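Long-range contacts in putative uncharacterized protein (Emericella nidulans, PDB 3PGB), which probably oxidises primary amines to aldehydes, with release of ammonia and hydrogen peroxide, using a copper ion and a topaquinone cofactor: residues A[383-388]-A[401-406]; A[636-641]-A[665-670]; A[500-505]-A[692-697]; A[222-227]-A[393-398]. All coordinates share one frame; numbering follows the deposited sequence.

Interaction 1 (A[383-388]-A[401-406]); sequences QEALAH and YLDSYY
E384 reaches across to S404 where strand 374-389 meets the end of the short strand 400-402. Starting at its CB, the side chain sets out with CG anti to the backbone N (chi1 -179°), and CG rests on L402 CD2 at 3.9 Å while W641 packs against the same glutamate. The chain then bends at chi2, crossing L402 at about a right angle and laying the carboxylate beside the turn that follows the strand. OE1 takes two backbone N-H groups: its syn lone pair accepts from S404 N at 2.7 Å, and its anti lone pair from its own neighbour A385 N at 3.0 Å. OE2 is met by the hydroxyl S404 OG at 2.6 Å, which comes in from above the carboxylate plane. Alongside, the antiparallel backbones are joined by D403 N to A385 O at 3.1 Å and by the hydrogen-bonded pair A387 and Y401. On the side of that pair, A387 CB touches Y401 CB at 3.9 Å and lies at the edge of the tyrosine ring, whose OH goes on to Q509; the copper ligands H532 and H534 are also close to A387. Three donors thus hold a buried carboxylate, which would probably keep E384 ionised and probably helps to fix the turn that carries D403, the predicted catalytic base of this amine oxidase.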
# COMPACT_ATOMS: atom_id res chain seq x y z
N GLN A 383 3.80 19.04 -7.97
CA GLN A 383 4.71 19.94 -8.67
C GLN A 383 4.68 19.73 -10.18
O GLN A 383 4.72 20.70 -10.93
CB GLN A 383 6.12 19.75 -8.14
CG GLN A 383 6.27 20.21 -6.71
CD GLN A 383 6.13 21.70 -6.61
OE1 GLN A 383 6.99 22.43 -7.10
NE2 GLN A 383 5.04 22.16 -6.02
N GLU A 384 4.63 18.47 -10.60
CA GLU A 384 4.49 18.13 -12.02
C GLU A 384 4.18 16.63 -12.15
O GLU A 384 4.46 15.85 -11.23
CB GLU A 384 5.79 18.48 -12.76
CG GLU A 384 5.80 18.22 -14.26
CD GLU A 384 4.81 19.06 -15.01
OE1 GLU A 384 3.60 18.74 -14.98
OE2 GLU A 384 5.24 20.04 -15.66
N ALA A 385 3.60 16.24 -13.28
CA ALA A 385 3.36 14.83 -13.59
C ALA A 385 4.02 14.49 -14.92
O ALA A 385 3.79 15.18 -15.91
CB ALA A 385 1.87 14.53 -13.65
N LEU A 386 4.82 13.43 -14.93
CA LEU A 386 5.45 12.97 -16.15
C LEU A 386 4.76 11.71 -16.65
O LEU A 386 4.43 10.82 -15.86
CB LEU A 386 6.95 12.71 -15.91
CG LEU A 386 7.76 12.03 -17.02
CD1 LEU A 386 7.55 12.72 -18.35
CD2 LEU A 386 9.22 12.01 -16.65
N ALA A 387 4.52 11.65 -17.96
CA ALA A 387 4.08 10.43 -18.64
C ALA A 387 5.06 10.15 -19.78
O ALA A 387 4.88 10.63 -20.90
CB ALA A 387 2.68 10.60 -19.17
N HIS A 388 6.10 9.38 -19.46
CA HIS A 388 7.18 9.10 -20.40
C HIS A 388 6.94 7.76 -21.08
O HIS A 388 6.93 6.73 -20.42
CB HIS A 388 8.51 9.07 -19.65
CG HIS A 388 9.71 9.26 -20.53
ND1 HIS A 388 10.00 8.41 -21.58
CD2 HIS A 388 10.68 10.19 -20.52
CE1 HIS A 388 11.11 8.82 -22.17
NE2 HIS A 388 11.54 9.90 -21.55
N TYR A 401 4.92 13.49 -21.74
CA TYR A 401 4.00 14.52 -21.25
C TYR A 401 4.47 15.11 -19.92
O TYR A 401 4.88 14.39 -19.02
CB TYR A 401 2.58 13.96 -21.06
CG TYR A 401 1.85 13.61 -22.34
CD1 TYR A 401 1.64 14.57 -23.32
CD2 TYR A 401 1.35 12.34 -22.56
CE1 TYR A 401 0.99 14.27 -24.48
CE2 TYR A 401 0.69 12.03 -23.72
CZ TYR A 401 0.51 13.00 -24.69
OH TYR A 401 -0.15 12.72 -25.86
N LEU A 402 4.40 16.43 -19.84
CA LEU A 402 4.58 17.16 -18.61
C LEU A 402 3.27 17.92 -18.41
O LEU A 402 3.03 18.93 -19.07
CB LEU A 402 5.78 18.10 -18.71
CG LEU A 402 7.14 17.38 -18.82
CD1 LEU A 402 8.23 18.31 -19.32
CD2 LEU A 402 7.54 16.75 -17.48
N ASP A 403 2.43 17.40 -17.52
CA ASP A 403 1.01 17.76 -17.49
C ASP A 403 0.66 19.19 -17.06
O ASP A 403 -0.43 19.67 -17.36
CB ASP A 403 0.23 16.77 -16.61
CG ASP A 403 -0.09 15.48 -17.34
OD1 ASP A 403 -0.34 15.52 -18.57
OD2 ASP A 403 -0.12 14.42 -16.68
N SER A 404 1.56 19.87 -16.36
CA SER A 404 1.26 21.24 -15.92
C SER A 404 1.20 22.21 -17.10
O SER A 404 0.68 23.31 -16.97
CB SER A 404 2.26 21.72 -14.87
OG SER A 404 3.51 22.00 -15.43
N TYR A 405 1.73 21.80 -18.26
CA TYR A 405 1.53 22.53 -19.51
C TYR A 405 0.04 22.65 -19.81
O TYR A 405 -0.45 23.73 -20.14
CB TYR A 405 2.24 21.81 -20.66
CG TYR A 405 1.97 22.41 -22.03
CD1 TYR A 405 2.68 23.53 -22.47
CD2 TYR A 405 1.01 21.87 -22.88
CE1 TYR A 405 2.44 24.09 -23.73
CE2 TYR A 405 0.77 22.42 -24.14
CZ TYR A 405 1.48 23.53 -24.55
OH TYR A 405 1.24 24.09 -25.79
N TYR A 406 -0.68 21.54 -19.68
CA TYR A 406 -2.13 21.53 -19.88
C TYR A 406 -2.81 22.08 -18.64
O TYR A 406 -3.83 22.78 -18.73
CB TYR A 406 -2.61 20.12 -20.20
CG TYR A 406 -1.97 19.56 -21.45
CD1 TYR A 406 -0.88 18.70 -21.37
CD2 TYR A 406 -2.43 19.92 -22.72
CE1 TYR A 406 -0.28 18.19 -22.51
CE2 TYR A 406 -1.84 19.41 -23.87
CZ TYR A 406 -0.76 18.56 -23.76
OH TYR A 406 -0.16 18.05 -24.90

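Interaction 2 (A[636-641]-A[665-670])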
# COMPACT_ATOMS: atom_id res chain seq x y z
N VAL A 636 15.50 15.78 -22.31
CA VAL A 636 16.72 16.56 -22.21
C VAL A 636 16.80 17.15 -20.79
O VAL A 636 16.94 16.38 -19.84
CB VAL A 636 16.82 17.61 -23.35
CG1 VAL A 636 18.17 18.31 -23.34
CG2 VAL A 636 16.60 16.93 -24.69
N HIS A 637 16.68 18.46 -20.62
CA HIS A 637 16.79 19.06 -19.28
C HIS A 637 15.43 19.37 -18.63
O HIS A 637 15.39 19.97 -17.55
CB HIS A 637 17.64 20.34 -19.34
CG HIS A 637 19.04 20.12 -19.82
ND1 HIS A 637 19.93 19.28 -19.17
CD2 HIS A 637 19.73 20.66 -20.86
CE1 HIS A 637 21.09 19.29 -19.80
NE2 HIS A 637 21.00 20.12 -20.83
N ALA A 638 14.34 18.93 -19.25
CA ALA A 638 12.99 19.39 -18.89
C ALA A 638 12.36 18.79 -17.62
O ALA A 638 11.40 19.35 -17.09
CB ALA A 638 12.04 19.19 -20.08
N ALA A 639 12.88 17.66 -17.15
CA ALA A 639 12.31 16.97 -15.99
C ALA A 639 13.38 16.22 -15.21
O ALA A 639 13.31 14.99 -15.07
CB ALA A 639 11.22 16.03 -16.44
N HIS A 640 14.37 16.94 -14.70
CA HIS A 640 15.47 16.31 -13.96
C HIS A 640 15.05 15.79 -12.59
O HIS A 640 15.79 15.04 -11.95
CB HIS A 640 16.65 17.26 -13.81
CG HIS A 640 17.53 17.33 -15.01
ND1 HIS A 640 18.17 16.22 -15.52
CD2 HIS A 640 17.91 18.38 -15.78
CE1 HIS A 640 18.89 16.58 -16.57
NE2 HIS A 640 18.75 17.88 -16.74
N TRP A 641 13.89 16.22 -12.12
CA TRP A 641 13.34 15.76 -10.85
C TRP A 641 12.87 14.31 -10.93
O TRP A 641 12.72 13.65 -9.91
CB TRP A 641 12.18 16.66 -10.41
CG TRP A 641 11.17 16.87 -11.49
CD1 TRP A 641 11.10 17.93 -12.34
CD2 TRP A 641 10.13 15.98 -11.87
NE1 TRP A 641 10.07 17.76 -13.22
CE2 TRP A 641 9.45 16.57 -12.95
CE3 TRP A 641 9.68 14.74 -11.39
CZ2 TRP A 641 8.35 15.97 -13.56
CZ3 TRP A 641 8.59 14.15 -12.00
CH2 TRP A 641 7.94 14.76 -13.07
N GLN A 665 8.64 23.72 -23.88
CA GLN A 665 8.81 24.64 -25.01
C GLN A 665 10.28 24.83 -25.37
O GLN A 665 10.60 25.21 -26.49
CB GLN A 665 8.16 25.99 -24.72
CG GLN A 665 6.67 25.91 -24.41
CD GLN A 665 5.88 25.19 -25.49
OE1 GLN A 665 5.47 25.81 -26.48
NE2 GLN A 665 5.66 23.89 -25.31
N ASP A 666 11.17 24.54 -24.41
CA ASP A 666 12.61 24.71 -24.62
C ASP A 666 13.38 23.70 -23.75
O ASP A 666 13.98 24.05 -22.73
CB ASP A 666 13.00 26.16 -24.30
CG ASP A 666 14.33 26.56 -24.91
OD1 ASP A 666 15.15 25.67 -25.20
OD2 ASP A 666 14.55 27.77 -25.08
N ILE A 667 13.36 22.45 -24.18
CA ILE A 667 13.90 21.36 -23.37
C ILE A 667 15.42 21.44 -23.17
O ILE A 667 15.95 20.87 -22.22
CB ILE A 667 13.50 19.97 -23.94
CG1 ILE A 667 14.20 19.67 -25.26
CG2 ILE A 667 11.98 19.88 -24.10
CD1 ILE A 667 13.64 18.45 -25.99
N HIS A 668 16.10 22.17 -24.04
CA HIS A 668 17.54 22.41 -23.89
C HIS A 668 17.87 23.59 -22.97
O HIS A 668 18.99 23.72 -22.50
CB HIS A 668 18.20 22.59 -25.25
CG HIS A 668 18.28 21.33 -26.05
ND1 HIS A 668 19.25 20.37 -25.85
CD2 HIS A 668 17.49 20.85 -27.05
CE1 HIS A 668 19.06 19.37 -26.69
NE2 HIS A 668 18.01 19.64 -27.43
N ASN A 669 16.88 24.46 -22.73
CA ASN A 669 17.02 25.57 -21.79
C ASN A 669 15.66 25.91 -21.16
O ASN A 669 15.04 26.92 -21.49
CB ASN A 669 17.63 26.78 -22.51
CG ASN A 669 17.92 27.95 -21.57
OD1 ASN A 669 17.97 29.11 -22.00
ND2 ASN A 669 18.10 27.66 -20.29
N PRO A 670 15.17 25.04 -20.25
CA PRO A 670 13.87 25.23 -19.61
C PRO A 670 13.89 26.32 -18.53
O PRO A 670 14.93 26.51 -17.90
CB PRO A 670 13.60 23.87 -18.97
CG PRO A 670 14.93 23.31 -18.70
CD PRO A 670 15.80 23.78 -19.82
O HOH W 1 21.51 20.92 -23.89
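V636 and I667 press together where two loops of the copper amine oxidase catalytic domain meet, the second folded into a type I beta turn from D666 to N669. The tight part is mostly apolar. The two side chains cross at about a right angle, V636 CG2 lying 3.6 Å from I667 CD1, and the other branch of the isoleucine, CG2, faces A638 CB at 4.1 Å. I667 holds CG1 between its backbone N and carbonyl carbon (chi1 69°), which sends CG1 and CD1 to V636 and lets CG2 go to A638. P670, just after the turn, adds its ring, CG sitting 3.6 Å from H637 O. A single backbone bond ties the loops directly: H637 N to I667 O, 3.0 Å long, with the donor tilted from the carbonyl plane. A638 also packs on L402, and the turn itself is held by R171, which forms a salt bridge with D666.

V636 still packs closely on the exposed H668 ring, with V636 CG1 3.4 Å from H668 ND1 and CG2 over one face in a CH-pi contact. The looser, polar side is that of the histidines and their water. The edge of the H637 ring lies near H668 O. H637 is steadied from its own loop, as H637 ND1 and H640 NE2 share a hydrogen bond of 3.0 Å in the plane of both rings. The imidazoles of H637 and H668 do not touch; one water spans them, bound to H637 NE2 and, in the plane of the other ring, to H668 ND1 at 3.0 Å.

Interaction 3 (A[500-505]-A[692-697]); sequences VEVRAS and LNLGMH
V502 and L694 mark the closest approach of two strand backbones, 500-504 and 692-697, which run in nearly the same direction at 25° to each other with their axes 8.0 Å apart and no hydrogen bond between them. What joins them is apolar packing, side chain on side chain and side chain on backbone. L694 reaches over first: its CD1 methyl stands 3.6 Å from V500 O and also touches the backbone at V502 N, so the leucine tip lies against the peptides between these valines as much as against their methyls. V502 comes the other way, and the two side chains slide past each other in opposite directions until V502 CG1 is 4.0 Å from L694 CD1. The valine turns CG1 between its backbone N and carbonyl carbon (chi1 63°), and from there the same methyl meets M696 CE, again at 4.0 Å. The methionine gets there by bending at both chi2 and chi3, approaching V502 obliquely with its terminal methyl. V500 CG1 completes the patch at longer range, 4.4 Å from L694 CD1.

F538 touches both V500 and L694, while Y486 and F488 pack on V502. Beyond this greasy layer lies the metal: M696 also rests on the copper ligand H534. R503, which points away from this contact, makes a cation-pi contact with Y454 of the second subunit. Such face-to-face packing of strands without hydrogen bonds is characteristic of a beta sandwich, the fold of the copper amine oxidase catalytic domain; here it lies beside the copper site.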
# COMPACT_ATOMS: atom_id res chain seq x y z
N VAL A 500 0.14 10.91 1.34
CA VAL A 500 -0.07 11.49 0.02
C VAL A 500 -0.16 10.34 -0.99
O VAL A 500 0.77 9.56 -1.12
CB VAL A 500 1.07 12.45 -0.38
CG1 VAL A 500 0.74 13.15 -1.69
CG2 VAL A 500 1.31 13.47 0.74
N GLU A 501 -1.29 10.25 -1.69
CA GLU A 501 -1.54 9.17 -2.64
C GLU A 501 -1.97 9.67 -4.01
O GLU A 501 -2.58 10.74 -4.13
CB GLU A 501 -2.67 8.27 -2.14
CG GLU A 501 -2.31 7.37 -0.98
CD GLU A 501 -3.51 6.56 -0.51
OE1 GLU A 501 -4.29 6.07 -1.36
OE2 GLU A 501 -3.68 6.43 0.73
N VAL A 502 -1.66 8.88 -5.03
CA VAL A 502 -2.28 9.04 -6.34
C VAL A 502 -2.72 7.68 -6.85
O VAL A 502 -2.05 6.67 -6.65
CB VAL A 502 -1.32 9.69 -7.35
CG1 VAL A 502 -0.11 8.81 -7.59
CG2 VAL A 502 -2.06 9.98 -8.66
N ARG A 503 -3.88 7.66 -7.50
CA ARG A 503 -4.28 6.52 -8.30
C ARG A 503 -4.62 6.99 -9.71
O ARG A 503 -4.98 8.16 -9.91
CB ARG A 503 -5.46 5.78 -7.66
CG ARG A 503 -5.21 5.31 -6.25
CD ARG A 503 -6.45 4.71 -5.62
NE ARG A 503 -6.15 4.08 -4.34
CZ ARG A 503 -5.80 2.81 -4.17
NH1 ARG A 503 -5.72 1.96 -5.19
NH2 ARG A 503 -5.53 2.37 -2.94
N ALA A 504 -4.50 6.08 -10.67
CA ALA A 504 -4.75 6.39 -12.07
C ALA A 504 -5.86 5.51 -12.62
O ALA A 504 -5.99 4.35 -12.26
CB ALA A 504 -3.49 6.20 -12.89
N SER A 505 -6.67 6.11 -13.49
CA SER A 505 -7.66 5.39 -14.27
C SER A 505 -7.82 6.12 -15.59
O SER A 505 -6.93 6.87 -15.99
CB SER A 505 -8.99 5.31 -13.51
OG SER A 505 -9.90 4.45 -14.18
N LEU A 692 9.58 14.64 -3.37
CA LEU A 692 9.24 13.21 -3.44
C LEU A 692 8.56 12.86 -4.75
O LEU A 692 7.67 13.59 -5.19
CB LEU A 692 8.29 12.83 -2.31
CG LEU A 692 8.80 13.04 -0.89
CD1 LEU A 692 7.65 12.83 0.07
CD2 LEU A 692 9.97 12.10 -0.60
N ASN A 693 8.96 11.75 -5.35
CA ASN A 693 8.26 11.20 -6.51
C ASN A 693 7.33 10.06 -6.13
O ASN A 693 7.75 9.09 -5.48
CB ASN A 693 9.25 10.72 -7.58
CG ASN A 693 9.81 11.85 -8.41
OD1 ASN A 693 9.13 12.84 -8.69
ND2 ASN A 693 11.06 11.71 -8.84
N LEU A 694 6.06 10.19 -6.49
CA LEU A 694 5.19 9.04 -6.59
C LEU A 694 5.24 8.62 -8.05
O LEU A 694 5.49 9.46 -8.92
CB LEU A 694 3.76 9.40 -6.17
CG LEU A 694 3.55 9.99 -4.77
CD1 LEU A 694 2.07 9.96 -4.42
CD2 LEU A 694 4.35 9.27 -3.72
N GLY A 695 5.05 7.34 -8.33
CA GLY A 695 5.12 6.87 -9.71
C GLY A 695 4.90 5.39 -9.91
O GLY A 695 4.87 4.62 -8.95
N MET A 696 4.76 5.00 -11.18
CA MET A 696 4.43 3.63 -11.57
C MET A 696 5.08 3.28 -12.90
O MET A 696 5.19 4.15 -13.77
CB MET A 696 2.93 3.49 -11.80
CG MET A 696 2.06 3.64 -10.58
SD MET A 696 0.57 4.60 -10.97
CE MET A 696 1.07 6.24 -10.41
N HIS A 697 5.48 2.02 -13.06
CA HIS A 697 5.84 1.50 -14.37
C HIS A 697 4.60 0.82 -14.90
O HIS A 697 4.12 -0.16 -14.31
CB HIS A 697 6.99 0.49 -14.28
CG HIS A 697 8.22 1.03 -13.62
ND1 HIS A 697 9.04 1.97 -14.21
CD2 HIS A 697 8.79 0.74 -12.42
CE1 HIS A 697 10.04 2.25 -13.40
NE2 HIS A 697 9.92 1.52 -12.31

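Interaction 4 (A[222-227]-A[393-398])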
# COMPACT_ATOMS: atom_id res chain seq x y z
N TRP A 222 -2.60 13.58 -35.05
CA TRP A 222 -1.83 14.25 -34.00
C TRP A 222 -0.66 13.37 -33.57
O TRP A 222 -0.59 12.20 -33.95
CB TRP A 222 -2.70 14.62 -32.80
CG TRP A 222 -3.45 13.49 -32.16
CD1 TRP A 222 -4.58 12.90 -32.63
CD2 TRP A 222 -3.15 12.85 -30.91
NE1 TRP A 222 -5.00 11.92 -31.76
CE2 TRP A 222 -4.14 11.87 -30.70
CE3 TRP A 222 -2.15 13.01 -29.96
CZ2 TRP A 222 -4.15 11.04 -29.58
CZ3 TRP A 222 -2.15 12.19 -28.84
CH2 TRP A 222 -3.14 11.22 -28.66
N GLY A 223 0.25 13.93 -32.78
CA GLY A 223 1.50 13.24 -32.47
C GLY A 223 2.14 13.54 -31.13
O GLY A 223 1.60 13.18 -30.08
N ILE A 224 3.30 14.19 -31.16
CA ILE A 224 4.23 14.16 -30.04
C ILE A 224 4.18 15.39 -29.13
O ILE A 224 3.82 16.48 -29.55
CB ILE A 224 5.69 13.94 -30.52
CG1 ILE A 224 6.21 15.15 -31.32
CG2 ILE A 224 5.76 12.68 -31.35
CD1 ILE A 224 7.65 15.02 -31.78
N ASP A 225 4.55 15.15 -27.87
CA ASP A 225 4.74 16.18 -26.87
C ASP A 225 5.87 15.70 -25.97
O ASP A 225 5.77 14.62 -25.37
CB ASP A 225 3.44 16.37 -26.07
CG ASP A 225 3.52 17.53 -25.05
OD1 ASP A 225 4.60 18.13 -24.88
OD2 ASP A 225 2.48 17.83 -24.42
N PRO A 226 6.98 16.45 -25.88
CA PRO A 226 7.27 17.70 -26.58
C PRO A 226 7.60 17.47 -28.05
O PRO A 226 7.78 16.33 -28.48
CB PRO A 226 8.50 18.23 -25.84
CG PRO A 226 9.16 17.04 -25.34
CD PRO A 226 8.10 16.05 -25.01
N LEU A 227 7.65 18.56 -28.82
CA LEU A 227 8.14 18.50 -30.19
C LEU A 227 9.66 18.34 -30.16
O LEU A 227 10.31 18.75 -29.20
CB LEU A 227 7.74 19.77 -30.96
CG LEU A 227 6.25 20.09 -31.07
CD1 LEU A 227 6.06 21.40 -31.82
CD2 LEU A 227 5.52 18.96 -31.76
N ASP A 393 7.73 2.79 -32.58
CA ASP A 393 7.26 3.82 -33.50
C ASP A 393 7.66 5.20 -32.98
O ASP A 393 7.87 5.36 -31.78
CB ASP A 393 5.74 3.69 -33.74
CG ASP A 393 4.89 4.24 -32.59
OD1 ASP A 393 5.01 5.44 -32.27
OD2 ASP A 393 4.06 3.47 -32.05
N PRO A 394 7.77 6.20 -33.86
CA PRO A 394 8.33 7.50 -33.47
C PRO A 394 7.42 8.38 -32.63
O PRO A 394 7.90 9.21 -31.87
CB PRO A 394 8.59 8.18 -34.81
CG PRO A 394 7.56 7.62 -35.72
CD PRO A 394 7.34 6.21 -35.27
N VAL A 395 6.11 8.23 -32.78
CA VAL A 395 5.17 9.04 -32.01
C VAL A 395 5.20 8.62 -30.54
O VAL A 395 5.49 9.43 -29.66
CB VAL A 395 3.74 8.96 -32.59
CG1 VAL A 395 2.70 9.41 -31.55
CG2 VAL A 395 3.65 9.82 -33.87
N GLN A 396 4.92 7.34 -30.29
CA GLN A 396 4.93 6.81 -28.93
C GLN A 396 6.31 6.84 -28.30
O GLN A 396 6.43 7.03 -27.09
CB GLN A 396 4.37 5.39 -28.88
CG GLN A 396 2.87 5.33 -28.93
CD GLN A 396 2.23 6.00 -27.75
OE1 GLN A 396 2.21 5.45 -26.65
NE2 GLN A 396 1.72 7.21 -27.95
N SER A 397 7.35 6.64 -29.12
CA SER A 397 8.73 6.75 -28.63
C SER A 397 9.04 8.15 -28.09
O SER A 397 9.80 8.30 -27.15
CB SER A 397 9.73 6.38 -29.74
OG SER A 397 11.06 6.53 -29.30
N SER A 398 8.43 9.16 -28.69
CA SER A 398 8.76 10.55 -28.40
C SER A 398 7.89 11.20 -27.33
O SER A 398 8.23 12.28 -26.87
CB SER A 398 8.66 11.38 -29.68
OG SER A 398 9.52 10.87 -30.69
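I224 points toward helix 394-398, its CG2 methyl meeting V395 and S398. The methyl is 3.6 Å from S398 CB and almost as near to the backbone at V395 O, so it lies against the helix backbone and touches the flank of the serine rather than its hydroxyl. With CG1 between the backbone N and the carbonyl carbon (chi1 68°), the isoleucine keeps its longer branch away from this meeting point, and W237 packs against the same residue. V395 stands alongside: its two methyls divide the work, CG2 facing I224 CG2 at 4.4 Å while CG1 lies 4.1 Å from G223 CA.

The contact joins two domains. G223 belongs to the 219-223 region, an outer strand of a five-stranded antiparallel sheet in what is probably one of the small N-terminal domains of copper amine oxidases, and the short helix belongs to the catalytic domain, between strands 374-389 and 400-402. D393 is the N-cap of that helix, D393 OD1 accepting from Q396 N at 2.7 Å on its syn side. Farther along, S398 turns its hydroxyl back, and S398 OG donates to P394 O at 2.6 Å, almost in line with the carbonyl bond; W228 NE1 bonds to the same OG.

Past I224 the chain makes a cis peptide between D225 and P226. D225 points away from the helix, and its OD2 bonds to the hydroxyl of Y406, while P226 passes by S398, its CD 4.2 Å from S398 O. W565 of the second subunit packs against P394 and S397.

Interactions 1 and 3 lie deep in the catalytic domain near the copper site, but interaction 1 is built from strand bonds and a buried carboxylate, whereas interaction 3 is apolar layer packing. Interactions 2 and 4 lie farther from the centre: the first is partly exposed and ends in a water between histidines, the second is a buried joint between domains. Interaction 1 touches both, through W641 on E384 and L386, and through the probable Y406 to D225 bond. The helix of interaction 4 falls in the chain between the two strands of interaction 1. Interactions 2 and 3 meet where W641 O accepts from N693 ND2, and interactions 3 and 4 both reach the second subunit.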